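Local coordinates for diacylglycerol O-acyltransferase (Marinobacter hydrocarbonoclasticus, PDB 6CHJ), which probably transfers acyl groups from acyl-CoA to diacylglycerols and fatty alcohols, making triacylglycerols and wax esters, at residues W246-K249 with R250-V254; A253-A257 with Y258-V262; I329-G332 with M333-A336. All blocks are in the same frame, centred on the assembly; numbering follows the deposited sequence.

Interaction 1: W246-K249 with R250-V254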
# COMPACT_ATOMS: atom_id res chain seq x y z
N TRP B 246 -5.39 27.77 -7.76
CA TRP B 246 -6.11 29.04 -7.82
C TRP B 246 -5.19 30.10 -8.40
O TRP B 246 -4.00 30.16 -8.06
CB TRP B 246 -6.61 29.48 -6.44
CG TRP B 246 -7.88 28.80 -5.97
CD1 TRP B 246 -9.14 29.26 -6.11
CD2 TRP B 246 -7.99 27.55 -5.28
NE1 TRP B 246 -10.04 28.39 -5.54
CE2 TRP B 246 -9.36 27.32 -5.04
CE3 TRP B 246 -7.06 26.60 -4.85
CZ2 TRP B 246 -9.83 26.17 -4.40
CZ3 TRP B 246 -7.53 25.46 -4.21
CH2 TRP B 246 -8.90 25.25 -4.00
N CYS B 247 -5.74 30.96 -9.27
CA CYS B 247 -4.89 31.93 -9.96
C CYS B 247 -4.38 32.99 -9.00
O CYS B 247 -5.16 33.57 -8.24
CB CYS B 247 -5.63 32.60 -11.12
SG CYS B 247 -4.61 33.95 -11.79
N LEU B 248 -3.09 33.28 -9.09
CA LEU B 248 -2.45 34.23 -8.17
C LEU B 248 -3.04 35.64 -8.29
O LEU B 248 -3.44 36.24 -7.28
CB LEU B 248 -0.94 34.25 -8.44
CG LEU B 248 0.02 34.65 -7.34
CD1 LEU B 248 -0.52 34.26 -5.97
CD2 LEU B 248 1.38 34.02 -7.60
N LYS B 249 -3.11 36.20 -9.51
CA LYS B 249 -3.55 37.59 -9.62
C LYS B 249 -5.00 37.75 -9.21
O LYS B 249 -5.39 38.81 -8.70
CB LYS B 249 -3.32 38.16 -11.03
CG LYS B 249 -4.06 39.51 -11.28
CD LYS B 249 -3.67 40.65 -10.26
CE LYS B 249 -4.77 41.73 -10.15
NZ LYS B 249 -4.58 42.68 -9.00
N ARG B 250 -5.80 36.71 -9.37
CA ARG B 250 -7.11 36.72 -8.73
C ARG B 250 -6.98 36.97 -7.24
O ARG B 250 -7.72 37.77 -6.66
CB ARG B 250 -7.84 35.41 -9.00
CG ARG B 250 -9.13 35.26 -8.25
CD ARG B 250 -9.94 34.03 -8.69
NE ARG B 250 -11.20 34.00 -7.95
CZ ARG B 250 -11.88 32.91 -7.61
NH1 ARG B 250 -11.42 31.71 -7.95
NH2 ARG B 250 -13.02 33.03 -6.93
N ILE B 251 -5.99 36.34 -6.60
CA ILE B 251 -5.80 36.48 -5.16
C ILE B 251 -5.13 37.81 -4.83
O ILE B 251 -5.42 38.42 -3.80
CB ILE B 251 -4.99 35.27 -4.63
CG1 ILE B 251 -5.87 34.03 -4.52
CG2 ILE B 251 -4.31 35.56 -3.31
CD1 ILE B 251 -5.08 32.78 -4.12
N ARG B 252 -4.22 38.27 -5.69
CA ARG B 252 -3.62 39.58 -5.47
C ARG B 252 -4.67 40.69 -5.54
O ARG B 252 -4.63 41.64 -4.75
CB ARG B 252 -2.51 39.83 -6.49
CG ARG B 252 -1.12 39.70 -5.89
CD ARG B 252 -0.06 40.03 -6.92
NE ARG B 252 0.64 38.86 -7.44
CZ ARG B 252 0.40 38.31 -8.63
NH1 ARG B 252 -0.53 38.83 -9.43
NH2 ARG B 252 1.09 37.25 -9.03
N ALA B 253 -5.63 40.58 -6.46
CA ALA B 253 -6.73 41.55 -6.51
C ALA B 253 -7.42 41.66 -5.15
O ALA B 253 -7.77 42.76 -4.71
CB ALA B 253 -7.73 41.15 -7.58
N VAL B 254 -7.59 40.53 -4.46
CA VAL B 254 -8.22 40.59 -3.15
C VAL B 254 -7.27 41.22 -2.13
O VAL B 254 -7.71 41.91 -1.20
CB VAL B 254 -8.70 39.18 -2.75
CG1 VAL B 254 -9.23 39.14 -1.29
CG2 VAL B 254 -9.76 38.71 -3.74

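Interaction 2: A253-A257 with Y258-V262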
# COMPACT_ATOMS: atom_id res chain seq x y z
N ALA B 253 -5.63 40.58 -6.46
CA ALA B 253 -6.73 41.55 -6.51
C ALA B 253 -7.42 41.66 -5.15
O ALA B 253 -7.77 42.76 -4.71
CB ALA B 253 -7.73 41.15 -7.58
N VAL B 254 -7.59 40.53 -4.46
CA VAL B 254 -8.22 40.59 -3.15
C VAL B 254 -7.27 41.22 -2.13
O VAL B 254 -7.71 41.91 -1.20
CB VAL B 254 -8.70 39.18 -2.75
CG1 VAL B 254 -9.23 39.14 -1.29
CG2 VAL B 254 -9.76 38.71 -3.74
N CYS B 255 -5.96 41.04 -2.33
CA CYS B 255 -4.98 41.65 -1.44
C CYS B 255 -5.07 43.17 -1.48
O CYS B 255 -5.07 43.83 -0.43
CB CYS B 255 -3.57 41.23 -1.84
SG CYS B 255 -3.20 39.62 -1.31
N GLU B 256 -5.08 43.73 -2.69
CA GLU B 256 -5.07 45.18 -2.83
C GLU B 256 -6.34 45.78 -2.25
O GLU B 256 -6.29 46.75 -1.49
CB GLU B 256 -4.90 45.55 -4.31
CG GLU B 256 -3.45 45.49 -4.78
CD GLU B 256 -3.25 44.65 -6.03
OE1 GLU B 256 -2.30 43.83 -6.04
OE2 GLU B 256 -4.03 44.80 -7.00
N ALA B 257 -7.49 45.17 -2.56
CA ALA B 257 -8.77 45.67 -2.08
C ALA B 257 -8.79 45.79 -0.57
O ALA B 257 -9.28 46.77 -0.01
CB ALA B 257 -9.90 44.76 -2.56
N TYR B 258 -8.25 44.79 0.12
CA TYR B 258 -8.27 44.76 1.58
C TYR B 258 -6.95 45.21 2.20
O TYR B 258 -6.83 45.21 3.42
CB TYR B 258 -8.60 43.35 2.08
CG TYR B 258 -10.00 42.86 1.75
CD1 TYR B 258 -11.04 43.02 2.65
CD2 TYR B 258 -10.27 42.23 0.55
CE1 TYR B 258 -12.30 42.57 2.36
CE2 TYR B 258 -11.52 41.79 0.24
CZ TYR B 258 -12.53 41.95 1.14
OH TYR B 258 -13.79 41.49 0.82
N GLY B 259 -5.96 45.57 1.39
CA GLY B 259 -4.67 45.91 1.96
C GLY B 259 -4.07 44.79 2.79
O GLY B 259 -3.58 45.04 3.90
N THR B 260 -4.11 43.56 2.30
CA THR B 260 -3.48 42.42 2.95
C THR B 260 -2.45 41.80 2.02
O THR B 260 -2.29 42.23 0.88
CB THR B 260 -4.50 41.36 3.37
OG1 THR B 260 -5.04 40.73 2.19
CG2 THR B 260 -5.63 41.97 4.22
N THR B 261 -1.74 40.78 2.52
CA THR B 261 -0.72 40.05 1.78
C THR B 261 -1.34 38.83 1.12
O THR B 261 -2.49 38.46 1.38
CB THR B 261 0.41 39.60 2.69
OG1 THR B 261 -0.04 38.48 3.45
CG2 THR B 261 0.81 40.70 3.66
N VAL B 262 -0.56 38.19 0.24
CA VAL B 262 -1.02 36.93 -0.35
C VAL B 262 -1.16 35.86 0.72
O VAL B 262 -2.19 35.18 0.81
CB VAL B 262 -0.09 36.46 -1.49
CG1 VAL B 262 -0.55 35.10 -2.02
CG2 VAL B 262 -0.09 37.48 -2.63

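Interaction 3: I329-G332 with M333-A336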
# COMPACT_ATOMS: atom_id res chain seq x y z
N ILE B 329 -7.49 37.66 10.94
CA ILE B 329 -6.39 36.74 10.63
C ILE B 329 -5.13 37.54 10.31
O ILE B 329 -4.03 37.20 10.77
CB ILE B 329 -6.77 35.79 9.48
CG1 ILE B 329 -7.79 34.74 9.94
CG2 ILE B 329 -5.53 35.09 8.92
CD1 ILE B 329 -8.63 34.13 8.81
N HIS B 330 -5.26 38.61 9.52
CA HIS B 330 -4.10 39.37 9.09
C HIS B 330 -3.36 39.98 10.28
O HIS B 330 -2.16 39.76 10.45
CB HIS B 330 -4.54 40.46 8.10
CG HIS B 330 -3.61 41.63 8.03
ND1 HIS B 330 -4.06 42.93 7.98
CD2 HIS B 330 -2.26 41.70 7.99
CE1 HIS B 330 -3.03 43.76 7.92
NE2 HIS B 330 -1.92 43.03 7.94
N HIS B 331 -4.08 40.74 11.12
CA HIS B 331 -3.44 41.34 12.28
C HIS B 331 -2.99 40.29 13.27
O HIS B 331 -1.94 40.44 13.91
CB HIS B 331 -4.39 42.35 12.95
CG HIS B 331 -4.57 43.62 12.17
ND1 HIS B 331 -5.81 44.05 11.73
CD2 HIS B 331 -3.67 44.53 11.72
CE1 HIS B 331 -5.66 45.18 11.05
NE2 HIS B 331 -4.37 45.49 11.03
N GLY B 332 -3.75 39.19 13.40
CA GLY B 332 -3.37 38.16 14.33
C GLY B 332 -2.03 37.52 13.99
O GLY B 332 -1.27 37.14 14.88
N MET B 333 -1.72 37.41 12.69
CA MET B 333 -0.45 36.82 12.29
C MET B 333 0.66 37.86 12.26
O MET B 333 1.80 37.56 12.64
CB MET B 333 -0.59 36.13 10.92
CG MET B 333 -1.53 34.94 10.95
SD MET B 333 -1.34 33.81 9.57
CE MET B 333 -1.90 34.83 8.20
N GLU B 334 0.34 39.06 11.79
CA GLU B 334 1.26 40.19 11.90
C GLU B 334 1.81 40.33 13.32
O GLU B 334 3.02 40.39 13.53
CB GLU B 334 0.52 41.47 11.47
CG GLU B 334 1.35 42.73 11.37
CD GLU B 334 0.56 43.85 10.69
OE1 GLU B 334 -0.08 44.67 11.40
OE2 GLU B 334 0.55 43.88 9.43
N GLU B 335 0.91 40.36 14.30
CA GLU B 335 1.31 40.53 15.69
C GLU B 335 2.03 39.30 16.24
O GLU B 335 2.92 39.43 17.09
CB GLU B 335 0.08 40.86 16.54
CG GLU B 335 -0.48 42.25 16.24
CD GLU B 335 -1.96 42.43 16.60
OE1 GLU B 335 -2.43 41.74 17.53
OE2 GLU B 335 -2.65 43.25 15.95
N ALA B 336 1.68 38.10 15.76
CA ALA B 336 2.34 36.90 16.27
C ALA B 336 3.76 36.77 15.73
O ALA B 336 4.65 36.26 16.43
CB ALA B 336 1.53 35.65 15.92

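Interaction 1: W246-K249 with R250-V254
K249, R250 and R252 carry most of this contact, where strand 239-247 enters helix 248-258. K249 leaves the helix with CG anti to its backbone N (chi1 167°) and bends at chi2, which brings NZ back along the turn to 3.8 Å from A253 CB; NZ itself is claimed by a salt bridge to E256. R252 turns back across the K249 chain at about a right angle, placing NH1 3.3 Å from K249 CB, while NH2 lies 3.3 Å from L248 CG. On another side R250 is extended from CG to NE. Its NH1 comes in at the edge of the W246 indole, 3.8 Å from CD1, with the ring and guanidinium planes 39° apart. Two glutamates of helix 437-453 hold that guanidinium: E443 bridges NH1 and E450 bridges NE. I251 CD1 packs on W246 CB. The backbone turns helical through R252 N to L248 O (2.7 Å) and A253 N to K249 O (2.9 Å), and I251 N makes weak bonds to both C247 O and L248 O. C247 is the N-cap, and the whole is a strand-to-helix junction, where strand 239-247 passes directly into helix 248-258.

Interaction 2: A253-A257 with Y258-V262
Y258 folds its ring back alongside V254, four residues earlier, near the C-terminal end of helix 248-258. Its CB sits 3.7 Å from V254 O. CG lies beside the backbone N (chi1 -66°), and this torsion swings the ring along the helix so that CD2 meets V254 twice: at 3.1 Å from the carbonyl O, which lies at the ring edge and near its plane, and at 3.7 Å from CG1. CE2 continues along the same methyl, the two side chains pointing the same way. At the tip, OH is hydrogen-bonded to L449 O of helix 437-453, and the side chain also touches N452 and A453.

The backbone of the last turn is closed by a Schellman motif. G259 has positive phi; its N bonds to E256 O, reaching that oxygen from above the carbonyl plane, and T260 N bonds back to C255 O at 2.9 Å. Y258 N, one step earlier, still makes the helical bond to V254 O (3.2 Å).

C255 fills the inside of the bend that follows. Its CB approaches T260 O at 3.2 Å. Further out, C255 SG lies 4.0 Å from V262 CG2 and also meets the T261 carbonyl. T261 is the N-cap of helix 262-280, its side chain capping a backbone N of the first turn, with OG1 also hydrogen-bonded to D264.

Chemically, the contact is divided between backbone and side chains. Amide bonds satisfy the carbonyls of V254, C255 and E256 as the helix runs out. V254 and Y258 pack carbon on carbon, while the C255 sulfur lies against both a carbonyl oxygen and a valine methyl. The phenol hydroxyl, carried past V254, is spent on a main-chain carbonyl of another helix, which ties this turn to the C-terminal part of the fold.

Interaction 3: I329-G332 with M333-A336
H330 and E334, one turn apart on helix 322-338, join through their side chains. The H330 NE2 to E334 OE2 hydrogen bond is 3.0 Å long and bent, with 135° at the hydrogen. It is oblique at both ends: OE2 is tilted out of the imidazole plane, and NE2 reaches it from above the carboxylate plane, the two planes standing almost perpendicular at 87°. Both residues carry CG anti to the backbone N (chi1 155° for H330), and the side chains run side by side in the same direction. A carboxylate this near would be expected to favour a protonated imidazole.

The other carboxylate contacts are looser. E334 OE1 lies in the plane of the H331 ring at its edge, 3.6 Å from CD2, and H330 ND1 sits over one face of the H331 ring, 4.0 Å above its plane. E335 runs alongside H331, with OE2 3.6 Å from H331 CB.

The apolar pair is I329 with M333. M333 bends at chi3 and brings CE to 3.7 Å from I329 CG2, the two chains again pointing the same way. I329 packs on A271, and M333 on T267, of helix 262-280; M333 also reaches A313 of strand 310-314.

Main-chain bonds repeat at four-residue spacing: M333 N to I329 O, E334 N to H330 O at 2.9 Å, E335 N to H331 O at 2.9 Å and A336 N to G332 O at 3.2 Å. The pattern is that of an amphipathic alpha-helix: I329 and M333 are turned to the fold, H331, E334 and E335 lie on the outer side, and H330, which also touches D264, stands at the border with its i to i+4 histidine-carboxylate bond.

In the fold
The chain leaves strand 239-247 at interaction 1 and enters helix 248-258, whose far end is closed by interaction 2; the two are consecutive and share A253 and V254. The K249-E256 salt bridge runs between them along the helix, and helix 262-280 packs back along helix 248-258, with V262, V265 and M269 touching it or the preceding strand. Interaction 3 comes later in sequence, on helix 322-338, with its centre about 15 Å from that of interaction 2; T260 touches H330 there. None of the three encloses another. Together they join helices 248-258, 262-280 and 322-338, with helix 437-453 covering the first two contacts.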